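Local coordinates for putative lipoprotein (Bacteroides fragilis, PDB 3QNK) that probably binds glycans at the outer membrane as a SusD-like lipoprotein, handing them to a partner transporter for uptake, at residues D34-Q39 with M254-V259; E40-N45 with S57-N62; T384-L389 with F449-F454; D456-K461 with R494-P499. All blocks are in the same frame, centred on the assembly; numbering follows the deposited sequence.

Interaction 1 opens first, at 34-39. It closes the longest loop when 254-259 arrives, and joins the loop after helix 17-29 to helix 253-257. Interaction 2 is nested inside it and is local: 40-45 follows directly and meets 57-62 at the end of helix 55-58. Interaction 3 closes a mostly helical loop of 59 residues between strand 384-387 and the approach to helix 453-460. Interaction 4 starts on that helix and closes a loop of 32 residues at 494-499. Interactions 3 and 4 follow in series, without crossing. Gln37 with Glu451, Asp44 with Arg453 and Phe61 with Leu495 bind them to the first two.

Interaction 1. Residues D34-Q39 with M254-V259; sequences DGLQLQ and MVCNMV. With PO4 (phosphate ion), chain F.
Gly35 and Leu36, the middle of a type I beta turn from Asp34 to Gln37, meet Cys256 and Asn257 on helix 253-257 in the buried core of this SusD-like fold. An Asx turn at Asp34 is combined with the beta turn. The bond across the contact runs from Asn257 ND2 to Gly35 O, at 2.8 Å. The acceptor lies in the amide plane of Asn257, and the donor sits nearly in line with the carbonyl, at a C=O...N angle of 171°. The bond itself is bent, with 137° at the hydrogen. ND2 also donates to Met253 O, and OD1 accepts from Leu274 N. Both ends of the amide are therefore held, which fixes its rotation.

Beside this bond is a small apolar touch. The Cys256 side chain leaves its helix toward 34-39 and brings SG to 3.9 Å from Leu36 CD2.

Asp34 shapes the turn from within. OD1 accepts from Leu36 N at 3.1 Å, and OD2 from Leu38 N at 2.8 Å. Both donors come from above the carboxylate plane. Asp34 O is gripped twice by Gln37, through its backbone N and through NE2, the latter at 3.0 Å. Asp34 N makes a weak bond to a phosphate ion that is also hydrogen-bonded to Arg125. The phosphate probably comes from the crystallisation liquor.

Trp58 of helix 55-58 packs against Leu36 and Leu38, and Gln37 leans on Trp386 of strand 384-387. Asn257, on the partner helix, touches Val361 of strand 360-361.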
# COMPACT_ATOMS: atom_id res chain seq x y z
N ASP B 34 -1.32 13.07 5.75
CA ASP B 34 -0.15 13.22 4.89
C ASP B 34 0.86 14.12 5.59
O ASP B 34 0.70 15.35 5.57
CB ASP B 34 -0.54 13.80 3.52
CG ASP B 34 0.61 13.98 2.53
OD1 ASP B 34 1.74 13.51 2.82
OD2 ASP B 34 0.36 14.57 1.43
N GLY B 35 1.86 13.50 6.22
CA GLY B 35 2.92 14.20 6.93
C GLY B 35 3.71 15.15 6.06
O GLY B 35 4.24 16.15 6.55
N LEU B 36 3.76 14.87 4.73
CA LEU B 36 4.51 15.64 3.75
C LEU B 36 3.69 16.75 3.08
O LEU B 36 4.28 17.64 2.42
CB LEU B 36 5.09 14.69 2.70
CG LEU B 36 6.18 13.81 3.28
CD1 LEU B 36 6.19 12.47 2.61
CD2 LEU B 36 7.54 14.50 3.22
N GLN B 37 2.35 16.75 3.31
CA GLN B 37 1.40 17.75 2.81
C GLN B 37 1.64 18.02 1.33
O GLN B 37 1.92 19.15 0.92
CB GLN B 37 1.49 19.03 3.64
CG GLN B 37 0.87 18.90 5.04
CD GLN B 37 -0.63 18.86 4.97
OE1 GLN B 37 -1.28 19.86 4.59
NE2 GLN B 37 -1.18 17.68 5.28
N LEU B 38 1.56 16.95 0.54
CA LEU B 38 1.87 17.00 -0.87
C LEU B 38 0.88 17.84 -1.63
O LEU B 38 1.31 18.66 -2.43
CB LEU B 38 2.02 15.60 -1.45
CG LEU B 38 3.28 14.83 -0.97
CD1 LEU B 38 3.47 13.59 -1.79
CD2 LEU B 38 4.57 15.69 -1.07
N GLN B 39 -0.41 17.76 -1.31
CA GLN B 39 -1.44 18.60 -1.94
C GLN B 39 -1.16 20.11 -1.73
O GLN B 39 -1.37 20.87 -2.67
CB GLN B 39 -2.85 18.25 -1.41
CG GLN B 39 -3.30 16.85 -1.79
CD GLN B 39 -3.56 16.71 -3.25
OE1 GLN B 39 -2.66 16.81 -4.11
NE2 GLN B 39 -4.80 16.44 -3.55
N MSE B 254 6.06 16.56 11.86
CA MSE B 254 6.85 17.63 12.47
C MSE B 254 8.28 17.67 11.92
O MSE B 254 8.72 18.74 11.51
CB MSE B 254 6.88 17.46 13.99
CG MSE B 254 7.51 18.65 14.69
SE MSE B 254 8.13 18.24 16.48
CE MSE B 254 8.88 20.05 16.95
N VAL B 255 9.01 16.53 11.94
CA VAL B 255 10.40 16.45 11.48
C VAL B 255 10.47 16.78 9.99
O VAL B 255 11.34 17.55 9.58
CB VAL B 255 11.02 15.08 11.83
CG1 VAL B 255 12.42 14.92 11.26
CG2 VAL B 255 11.04 14.87 13.33
N CYS B 256 9.52 16.29 9.19
CA CYS B 256 9.44 16.53 7.76
C CYS B 256 9.28 17.99 7.41
O CYS B 256 9.68 18.36 6.31
CB CYS B 256 8.31 15.72 7.15
SG CYS B 256 8.69 13.97 6.95
N ASN B 257 8.64 18.80 8.27
CA ASN B 257 8.37 20.19 7.94
C ASN B 257 9.12 21.16 8.85
O ASN B 257 8.92 22.39 8.76
CB ASN B 257 6.87 20.44 7.94
CG ASN B 257 6.19 19.63 6.86
OD1 ASN B 257 6.27 19.92 5.66
ND2 ASN B 257 5.57 18.53 7.24
N MSE B 258 10.05 20.63 9.66
CA MSE B 258 10.86 21.41 10.57
C MSE B 258 12.07 22.04 9.84
O MSE B 258 12.62 21.42 8.92
CB MSE B 258 11.33 20.50 11.69
CG MSE B 258 11.91 21.24 12.90
SE MSE B 258 12.64 19.98 14.22
CE MSE B 258 11.02 18.99 14.45
N VAL B 259 12.52 23.25 10.29
CA VAL B 259 13.71 23.94 9.73
C VAL B 259 14.88 22.97 9.81
O VAL B 259 15.07 22.33 10.86
CB VAL B 259 14.02 25.29 10.43
CG1 VAL B 259 15.12 26.05 9.68
CG2 VAL B 259 12.77 26.15 10.55
P PO4 F . -4.62 12.38 2.93
O1 PO4 F . -4.58 13.15 1.51
O2 PO4 F . -4.25 10.80 2.76
O3 PO4 F . -3.82 13.24 4.06
O4 PO4 F . -6.10 12.41 3.48

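Interaction 2. Residues E40-N45 with S57-N62; sequences ENRSDN and SWFKFN
Where helix 55-58 gives way to the 3-10 segment 60-62, Phe59, Phe61 and Asn62 meet Asn41 and Arg42 of the loop after helix 17-29. An ST turn at Ser43 follows in that loop. Asn62 makes the straight bond between the two segments. Its ND2 donates to Asn41 O at 3.1 Å, with 174° at the hydrogen, and the donor lies in the carbonyl plane. The other end of this amide accepts from Gln467 NE2, so the side chain is held at both ends.

Arg42 NH1 approaches Trp58 O at 2.6 Å, in a weak bond with poor direction, and the oxygen lies at the edge of the guanidinium. The firmer partner of the group is Asp74, in a salt bridge with NH2, and NE donates to Gln39. A bend at chi3 (-90°) turns the group toward these partners.

Arg42 also touches both phenylalanines. CG lies at the edge of the Phe59 ring, and CD packs on Phe61 CB at 3.7 Å. The guanidinium and Phe61 ring planes are 62° apart. Trp58 CB covers one face of Phe59. Asn41 CB touches Phe59 CE1 at 3.6 Å, while Asn41 OD1 bonds to Ser46.

Within the loop, Ser43 OG donates to Glu40 O at 2.6 Å and accepts from Asn45 N at 3.2 Å, which pins the turn.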
# COMPACT_ATOMS: atom_id res chain seq x y z
N GLU B 40 -0.67 20.52 -0.52
CA GLU B 40 -0.33 21.92 -0.23
C GLU B 40 0.87 22.36 -1.07
O GLU B 40 0.91 23.51 -1.53
CB GLU B 40 -0.05 22.14 1.26
CG GLU B 40 -0.19 23.60 1.69
CD GLU B 40 -1.58 24.16 1.94
OE1 GLU B 40 -2.60 23.46 1.71
OE2 GLU B 40 -1.64 25.34 2.35
N ASN B 41 1.83 21.43 -1.29
CA ASN B 41 3.03 21.64 -2.09
C ASN B 41 2.67 21.59 -3.58
O ASN B 41 3.55 21.75 -4.45
CB ASN B 41 4.07 20.58 -1.73
CG ASN B 41 4.74 20.83 -0.42
OD1 ASN B 41 5.40 21.85 -0.22
ND2 ASN B 41 4.60 19.89 0.50
N ARG B 42 1.37 21.30 -3.88
CA ARG B 42 0.86 21.28 -5.26
C ARG B 42 -0.08 22.46 -5.42
O ARG B 42 -0.93 22.46 -6.29
CB ARG B 42 0.23 19.91 -5.66
CG ARG B 42 1.28 18.81 -5.58
CD ARG B 42 0.92 17.51 -6.18
NE ARG B 42 0.26 16.63 -5.22
CZ ARG B 42 0.69 15.43 -4.84
NH1 ARG B 42 1.79 14.91 -5.37
NH2 ARG B 42 0.01 14.73 -3.94
N SER B 43 0.13 23.50 -4.59
CA SER B 43 -0.65 24.74 -4.54
C SER B 43 0.27 25.96 -4.45
O SER B 43 1.45 25.84 -4.07
CB SER B 43 -1.61 24.72 -3.34
OG SER B 43 -0.99 25.21 -2.17
N ASP B 44 -0.28 27.15 -4.70
CA ASP B 44 0.48 28.40 -4.70
C ASP B 44 0.94 28.83 -3.27
O ASP B 44 1.61 29.86 -3.15
CB ASP B 44 -0.33 29.51 -5.37
CG ASP B 44 -1.66 29.85 -4.72
OD1 ASP B 44 -2.25 28.95 -4.05
OD2 ASP B 44 -2.14 30.99 -4.93
N ASN B 45 0.62 28.03 -2.21
CA ASN B 45 1.04 28.34 -0.84
C ASN B 45 2.43 27.83 -0.51
O ASN B 45 3.05 28.33 0.44
CB ASN B 45 0.07 27.76 0.18
CG ASN B 45 -1.17 28.58 0.37
OD1 ASN B 45 -1.35 29.64 -0.23
ND2 ASN B 45 -2.05 28.09 1.19
N SER B 57 8.80 12.02 -8.66
CA SER B 57 7.96 11.18 -7.81
C SER B 57 6.74 11.88 -7.27
O SER B 57 5.69 11.27 -7.25
CB SER B 57 8.75 10.66 -6.61
OG SER B 57 9.65 9.64 -6.97
N TRP B 58 6.88 13.13 -6.79
CA TRP B 58 5.83 13.82 -6.08
C TRP B 58 5.22 15.04 -6.74
O TRP B 58 4.13 15.43 -6.31
CB TRP B 58 6.39 14.33 -4.73
CG TRP B 58 6.88 13.30 -3.75
CD1 TRP B 58 6.74 11.94 -3.84
CD2 TRP B 58 7.51 13.55 -2.48
NE1 TRP B 58 7.33 11.33 -2.75
CE2 TRP B 58 7.82 12.30 -1.91
CE3 TRP B 58 7.95 14.72 -1.83
CZ2 TRP B 58 8.49 12.19 -0.68
CZ3 TRP B 58 8.63 14.61 -0.62
CH2 TRP B 58 8.86 13.35 -0.04
N PHE B 59 5.95 15.74 -7.65
CA PHE B 59 5.40 17.04 -8.07
C PHE B 59 5.10 17.20 -9.54
O PHE B 59 4.98 18.35 -9.99
CB PHE B 59 6.30 18.18 -7.58
CG PHE B 59 6.53 18.11 -6.08
CD1 PHE B 59 5.46 18.15 -5.19
CD2 PHE B 59 7.81 17.98 -5.55
CE1 PHE B 59 5.67 18.06 -3.81
CE2 PHE B 59 8.02 17.88 -4.18
CZ PHE B 59 6.95 17.89 -3.32
N LYS B 60 4.81 16.09 -10.26
CA LYS B 60 4.47 16.17 -11.68
C LYS B 60 3.21 17.04 -11.94
O LYS B 60 3.14 17.67 -13.02
CB LYS B 60 4.31 14.78 -12.29
CG LYS B 60 5.59 14.30 -12.93
CD LYS B 60 5.45 12.88 -13.40
CE LYS B 60 6.76 12.41 -13.94
NZ LYS B 60 6.66 11.00 -14.38
N PHE B 61 2.29 17.16 -10.95
CA PHE B 61 1.07 17.98 -11.08
C PHE B 61 1.43 19.42 -11.41
O PHE B 61 0.83 20.04 -12.29
CB PHE B 61 0.23 17.94 -9.77
CG PHE B 61 -0.96 18.88 -9.69
CD1 PHE B 61 -0.81 20.19 -9.23
CD2 PHE B 61 -2.23 18.45 -10.06
CE1 PHE B 61 -1.90 21.07 -9.19
CE2 PHE B 61 -3.33 19.33 -9.99
CZ PHE B 61 -3.15 20.65 -9.60
N ASN B 62 2.40 19.94 -10.69
CA ASN B 62 2.84 21.32 -10.80
C ASN B 62 3.29 21.72 -12.23
O ASN B 62 3.34 22.90 -12.53
CB ASN B 62 3.97 21.56 -9.81
CG ASN B 62 3.50 21.63 -8.38
OD1 ASN B 62 2.39 22.05 -8.09
ND2 ASN B 62 4.36 21.28 -7.45

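Interaction 3. Residues T384-L389 with F449-F454; sequences TNWIIL and FEEQRF
Phe449 O lies against Trp386 CH2 at 3.6 Å and accepts a hydrogen bond from Trp364 NE1. The oxygen is at the edge of the Trp386 ring, near its plane. Trp386 and Trp364 also meet edge-to-face, so one carbonyl sits where two indoles come together.

The rest of the contact is made by the outer rim of the same indole. Trp386 CZ2 meets Glu451 CB at 4.0 Å, again at the ring edge. The two side chains cross at about a right angle, and the ring and carboxylate planes are 36° apart. Trp386 CH2 is 3.9 Å from Glu450 CA. With CG anti to the backbone N (chi1 -169°), the indole extends from the strand to the 449-451 backbone.

The acidic groups find their partners elsewhere. Glu450 forms a salt bridge with Arg390, and Glu451 OE1 accepts from Gln37 NE2. A bound phosphate, probably from the crystallisation liquor, lies about 3 Å from the Glu451 side chain.

Just beyond the contact, Ile388 and Leu389 both face Phe240 in a classic beta bulge. Through the Trp386 indole, the outer strand 384-387, paired antiparallel with 238-244 in a small sheet, meets the loop that leads into helix 453-460.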
# COMPACT_ATOMS: atom_id res chain seq x y z
N THR B 384 1.74 15.45 16.31
CA THR B 384 1.13 16.65 15.77
C THR B 384 -0.37 16.54 16.04
O THR B 384 -0.97 15.48 15.92
CB THR B 384 1.54 16.83 14.29
OG1 THR B 384 2.83 17.45 14.26
CG2 THR B 384 0.54 17.68 13.49
N ASN B 385 -0.97 17.64 16.45
CA ASN B 385 -2.39 17.73 16.70
C ASN B 385 -3.00 18.22 15.39
O ASN B 385 -3.09 19.44 15.12
CB ASN B 385 -2.70 18.63 17.92
CG ASN B 385 -4.14 18.58 18.43
OD1 ASN B 385 -4.91 17.65 18.13
ND2 ASN B 385 -4.51 19.57 19.25
N TRP B 386 -3.30 17.25 14.51
CA TRP B 386 -3.88 17.53 13.20
C TRP B 386 -5.36 17.82 13.34
O TRP B 386 -6.14 16.91 13.63
CB TRP B 386 -3.62 16.36 12.22
CG TRP B 386 -3.96 16.71 10.80
CD1 TRP B 386 -4.91 16.12 10.01
CD2 TRP B 386 -3.37 17.76 10.01
NE1 TRP B 386 -4.95 16.73 8.77
CE2 TRP B 386 -4.02 17.75 8.75
CE3 TRP B 386 -2.40 18.75 10.27
CZ2 TRP B 386 -3.70 18.66 7.74
CZ3 TRP B 386 -2.10 19.67 9.27
CH2 TRP B 386 -2.72 19.60 8.02
N ILE B 387 -5.74 19.10 13.20
CA ILE B 387 -7.13 19.52 13.36
C ILE B 387 -7.83 19.52 12.00
O ILE B 387 -7.66 20.45 11.19
CB ILE B 387 -7.25 20.88 14.08
CG1 ILE B 387 -6.44 20.83 15.40
CG2 ILE B 387 -8.72 21.21 14.31
CD1 ILE B 387 -6.14 22.18 16.03
N ILE B 388 -8.60 18.46 11.77
CA ILE B 388 -9.34 18.26 10.53
C ILE B 388 -10.49 19.27 10.48
O ILE B 388 -10.70 19.88 9.45
CB ILE B 388 -9.79 16.76 10.38
CG1 ILE B 388 -8.54 15.83 10.33
CG2 ILE B 388 -10.63 16.56 9.12
CD1 ILE B 388 -8.75 14.36 10.68
N LEU B 389 -11.18 19.51 11.58
CA LEU B 389 -12.28 20.48 11.61
C LEU B 389 -12.15 21.44 12.82
O LEU B 389 -12.12 20.99 13.97
CB LEU B 389 -13.65 19.76 11.62
CG LEU B 389 -14.00 18.80 10.46
CD1 LEU B 389 -15.21 17.92 10.86
CD2 LEU B 389 -14.33 19.57 9.20
N PHE B 449 -1.76 25.91 5.16
CA PHE B 449 -1.05 24.71 5.66
C PHE B 449 -1.97 23.77 6.38
O PHE B 449 -1.51 22.92 7.16
CB PHE B 449 0.19 25.06 6.51
CG PHE B 449 1.03 26.06 5.76
CD1 PHE B 449 1.59 25.72 4.52
CD2 PHE B 449 1.13 27.38 6.20
CE1 PHE B 449 2.28 26.68 3.77
CE2 PHE B 449 1.80 28.34 5.44
CZ PHE B 449 2.39 27.97 4.24
N GLU B 450 -3.27 23.86 6.08
CA GLU B 450 -4.27 22.97 6.68
C GLU B 450 -4.94 22.11 5.63
O GLU B 450 -6.07 21.70 5.82
CB GLU B 450 -5.29 23.76 7.48
CG GLU B 450 -4.74 24.17 8.84
CD GLU B 450 -5.78 24.90 9.66
OE1 GLU B 450 -6.50 24.24 10.45
OE2 GLU B 450 -5.92 26.12 9.45
N GLU B 451 -4.21 21.82 4.54
CA GLU B 451 -4.62 20.94 3.43
C GLU B 451 -5.94 21.39 2.76
O GLU B 451 -6.75 20.54 2.37
CB GLU B 451 -4.72 19.46 3.91
CG GLU B 451 -4.18 18.49 2.87
CD GLU B 451 -4.31 16.99 3.12
OE1 GLU B 451 -4.11 16.55 4.29
OE2 GLU B 451 -4.54 16.26 2.13
N GLN B 452 -6.14 22.71 2.57
CA GLN B 452 -7.37 23.18 1.92
C GLN B 452 -7.14 23.94 0.63
O GLN B 452 -7.96 23.85 -0.27
CB GLN B 452 -8.15 24.09 2.88
CG GLN B 452 -8.95 23.37 3.95
CD GLN B 452 -10.31 23.99 4.13
OE1 GLN B 452 -11.07 24.27 3.17
NE2 GLN B 452 -10.66 24.12 5.39
N ARG B 453 -6.03 24.67 0.52
CA ARG B 453 -5.72 25.52 -0.62
C ARG B 453 -5.87 24.81 -1.96
O ARG B 453 -6.41 25.39 -2.91
CB ARG B 453 -4.29 26.09 -0.50
CG ARG B 453 -3.91 27.12 -1.57
CD ARG B 453 -4.92 28.23 -1.62
NE ARG B 453 -4.57 29.20 -2.63
CZ ARG B 453 -5.25 30.31 -2.86
NH1 ARG B 453 -6.35 30.57 -2.16
NH2 ARG B 453 -4.84 31.17 -3.77
N PHE B 454 -5.39 23.58 -2.04
CA PHE B 454 -5.41 22.84 -3.27
C PHE B 454 -6.87 22.63 -3.72
O PHE B 454 -7.17 22.78 -4.90
CB PHE B 454 -4.64 21.52 -3.05
CG PHE B 454 -4.73 20.55 -4.19
CD1 PHE B 454 -5.89 19.80 -4.41
CD2 PHE B 454 -3.67 20.41 -5.08
CE1 PHE B 454 -5.98 18.95 -5.50
CE2 PHE B 454 -3.79 19.61 -6.21
CZ PHE B 454 -4.94 18.89 -6.41

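Interaction 4. Residues D456-K461 with R494-P499; sequences DVRRWK and RLYLTP
Arg458 makes the hydrogen bonds of this contact. NH2 donates to Leu495 O at 3.0 Å, with 156° at the hydrogen. The donor stands above the carbonyl plane, 45° out of it. NH2 also makes a long, weak bond to Thr498 OG1 at 3.4 Å, with the hydroxyl at the guanidinium edge. NH1 is used elsewhere, by Lys124 O. The chain bends at chi3 (-90°), and Tyr496 O then lies over one face of the guanidinium, 2.9 Å above its plane.

Ring contacts come from Lys461 and Tyr496. Lys461 lays its aliphatic chain over the Tyr496 ring. CG sits 4.0 Å from the ring centroid in a CH-pi contact over the face. NZ curls back to 4.3 Å from the centroid, an off-centre cation-pi pair. The ring also meets the end of the helix, with Tyr496 CD1 3.5 Å from Arg458 O. Tyr496 OH is hydrogen-bonded to Gly463 N, just past the helix.

Within the helix, Arg459 forms a salt bridge with Asp456, held side-on through NE and NH2.

Lys461, with positive phi, is the C-prime residue of a Schellman motif that ends helix 453-460. Tyr496, from the 3-10 turn before helix 502-507, packs against this helix end.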
# COMPACT_ATOMS: atom_id res chain seq x y z
N ASP B 456 -9.45 24.46 -2.61
CA ASP B 456 -10.06 25.77 -2.79
C ASP B 456 -9.80 26.26 -4.25
O ASP B 456 -10.74 26.65 -4.94
CB ASP B 456 -9.53 26.74 -1.75
CG ASP B 456 -10.11 26.55 -0.35
OD1 ASP B 456 -11.16 25.86 -0.21
OD2 ASP B 456 -9.53 27.12 0.61
N VAL B 457 -8.56 26.12 -4.73
CA VAL B 457 -8.16 26.48 -6.09
C VAL B 457 -9.00 25.67 -7.12
O VAL B 457 -9.45 26.22 -8.12
CB VAL B 457 -6.62 26.25 -6.27
CG1 VAL B 457 -6.21 26.19 -7.74
CG2 VAL B 457 -5.82 27.32 -5.53
N ARG B 458 -9.21 24.38 -6.82
CA ARG B 458 -9.93 23.40 -7.65
C ARG B 458 -11.40 23.73 -7.74
O ARG B 458 -11.96 23.74 -8.85
CB ARG B 458 -9.75 22.01 -7.02
CG ARG B 458 -10.44 20.88 -7.73
CD ARG B 458 -9.85 19.56 -7.29
NE ARG B 458 -8.73 19.13 -8.12
CZ ARG B 458 -8.27 17.89 -8.13
NH1 ARG B 458 -8.83 16.96 -7.37
NH2 ARG B 458 -7.26 17.56 -8.93
N ARG B 459 -12.03 23.98 -6.58
CA ARG B 459 -13.47 24.25 -6.51
C ARG B 459 -13.79 25.66 -7.01
O ARG B 459 -14.79 25.83 -7.70
CB ARG B 459 -14.05 23.98 -5.12
CG ARG B 459 -13.58 24.91 -4.02
CD ARG B 459 -14.03 24.38 -2.70
NE ARG B 459 -13.62 25.26 -1.62
CZ ARG B 459 -14.33 26.29 -1.19
NH1 ARG B 459 -15.51 26.56 -1.73
NH2 ARG B 459 -13.87 27.04 -0.21
N TRP B 460 -12.94 26.65 -6.72
CA TRP B 460 -13.10 28.01 -7.21
C TRP B 460 -12.70 28.13 -8.66
O TRP B 460 -12.99 29.15 -9.29
CB TRP B 460 -12.27 29.00 -6.40
CG TRP B 460 -12.73 29.16 -4.99
CD1 TRP B 460 -14.00 29.00 -4.51
CD2 TRP B 460 -11.93 29.58 -3.88
NE1 TRP B 460 -14.03 29.24 -3.17
CE2 TRP B 460 -12.78 29.61 -2.75
CE3 TRP B 460 -10.57 29.90 -3.73
CZ2 TRP B 460 -12.31 29.95 -1.48
CZ3 TRP B 460 -10.11 30.24 -2.47
CH2 TRP B 460 -10.98 30.28 -1.37
N LYS B 461 -12.01 27.10 -9.19
CA LYS B 461 -11.52 27.03 -10.56
C LYS B 461 -10.61 28.25 -10.85
O LYS B 461 -10.91 29.04 -11.73
CB LYS B 461 -12.67 26.88 -11.59
CG LYS B 461 -13.35 25.52 -11.50
CD LYS B 461 -14.08 25.14 -12.79
CE LYS B 461 -14.83 23.80 -12.75
NZ LYS B 461 -13.97 22.62 -12.41
N ARG B 494 -7.63 19.95 -17.09
CA ARG B 494 -7.81 18.55 -16.70
C ARG B 494 -7.38 18.32 -15.26
O ARG B 494 -7.85 17.36 -14.64
CB ARG B 494 -7.03 17.59 -17.64
CG ARG B 494 -5.51 17.67 -17.51
CD ARG B 494 -4.81 16.74 -18.43
NE ARG B 494 -3.38 16.77 -18.15
CZ ARG B 494 -2.52 15.84 -18.53
NH1 ARG B 494 -2.93 14.77 -19.18
NH2 ARG B 494 -1.23 15.97 -18.23
N LEU B 495 -6.49 19.20 -14.73
CA LEU B 495 -5.96 19.17 -13.36
C LEU B 495 -7.01 19.53 -12.31
O LEU B 495 -6.72 19.50 -11.10
CB LEU B 495 -4.74 20.09 -13.23
CG LEU B 495 -3.49 19.76 -14.08
CD1 LEU B 495 -2.46 20.84 -13.89
CD2 LEU B 495 -2.87 18.38 -13.72
N TYR B 496 -8.27 19.83 -12.75
CA TYR B 496 -9.40 20.10 -11.83
C TYR B 496 -9.92 18.78 -11.25
O TYR B 496 -10.71 18.78 -10.29
CB TYR B 496 -10.50 20.94 -12.47
CG TYR B 496 -10.18 22.41 -12.54
CD1 TYR B 496 -9.69 23.10 -11.43
CD2 TYR B 496 -10.38 23.14 -13.71
CE1 TYR B 496 -9.37 24.45 -11.51
CE2 TYR B 496 -10.03 24.49 -13.81
CZ TYR B 496 -9.55 25.15 -12.69
OH TYR B 496 -9.23 26.48 -12.80
N LEU B 497 -9.39 17.63 -11.78
CA LEU B 497 -9.67 16.28 -11.29
C LEU B 497 -8.41 15.44 -11.32
O LEU B 497 -7.58 15.63 -12.22
CB LEU B 497 -10.78 15.60 -12.10
CG LEU B 497 -12.23 16.04 -11.81
CD1 LEU B 497 -13.20 15.23 -12.64
CD2 LEU B 497 -12.59 15.89 -10.30
N THR B 498 -8.25 14.52 -10.35
CA THR B 498 -7.11 13.58 -10.25
C THR B 498 -7.32 12.40 -11.20
O THR B 498 -8.45 11.90 -11.26
CB THR B 498 -6.95 13.13 -8.79
OG1 THR B 498 -6.66 14.30 -8.03
CG2 THR B 498 -5.82 12.10 -8.58
N PRO B 499 -6.32 11.92 -11.97
CA PRO B 499 -6.59 10.76 -12.86
C PRO B 499 -6.87 9.49 -12.07
O PRO B 499 -6.35 9.30 -10.96
CB PRO B 499 -5.32 10.61 -13.70
CG PRO B 499 -4.28 11.36 -13.03
CD PRO B 499 -4.89 12.31 -12.04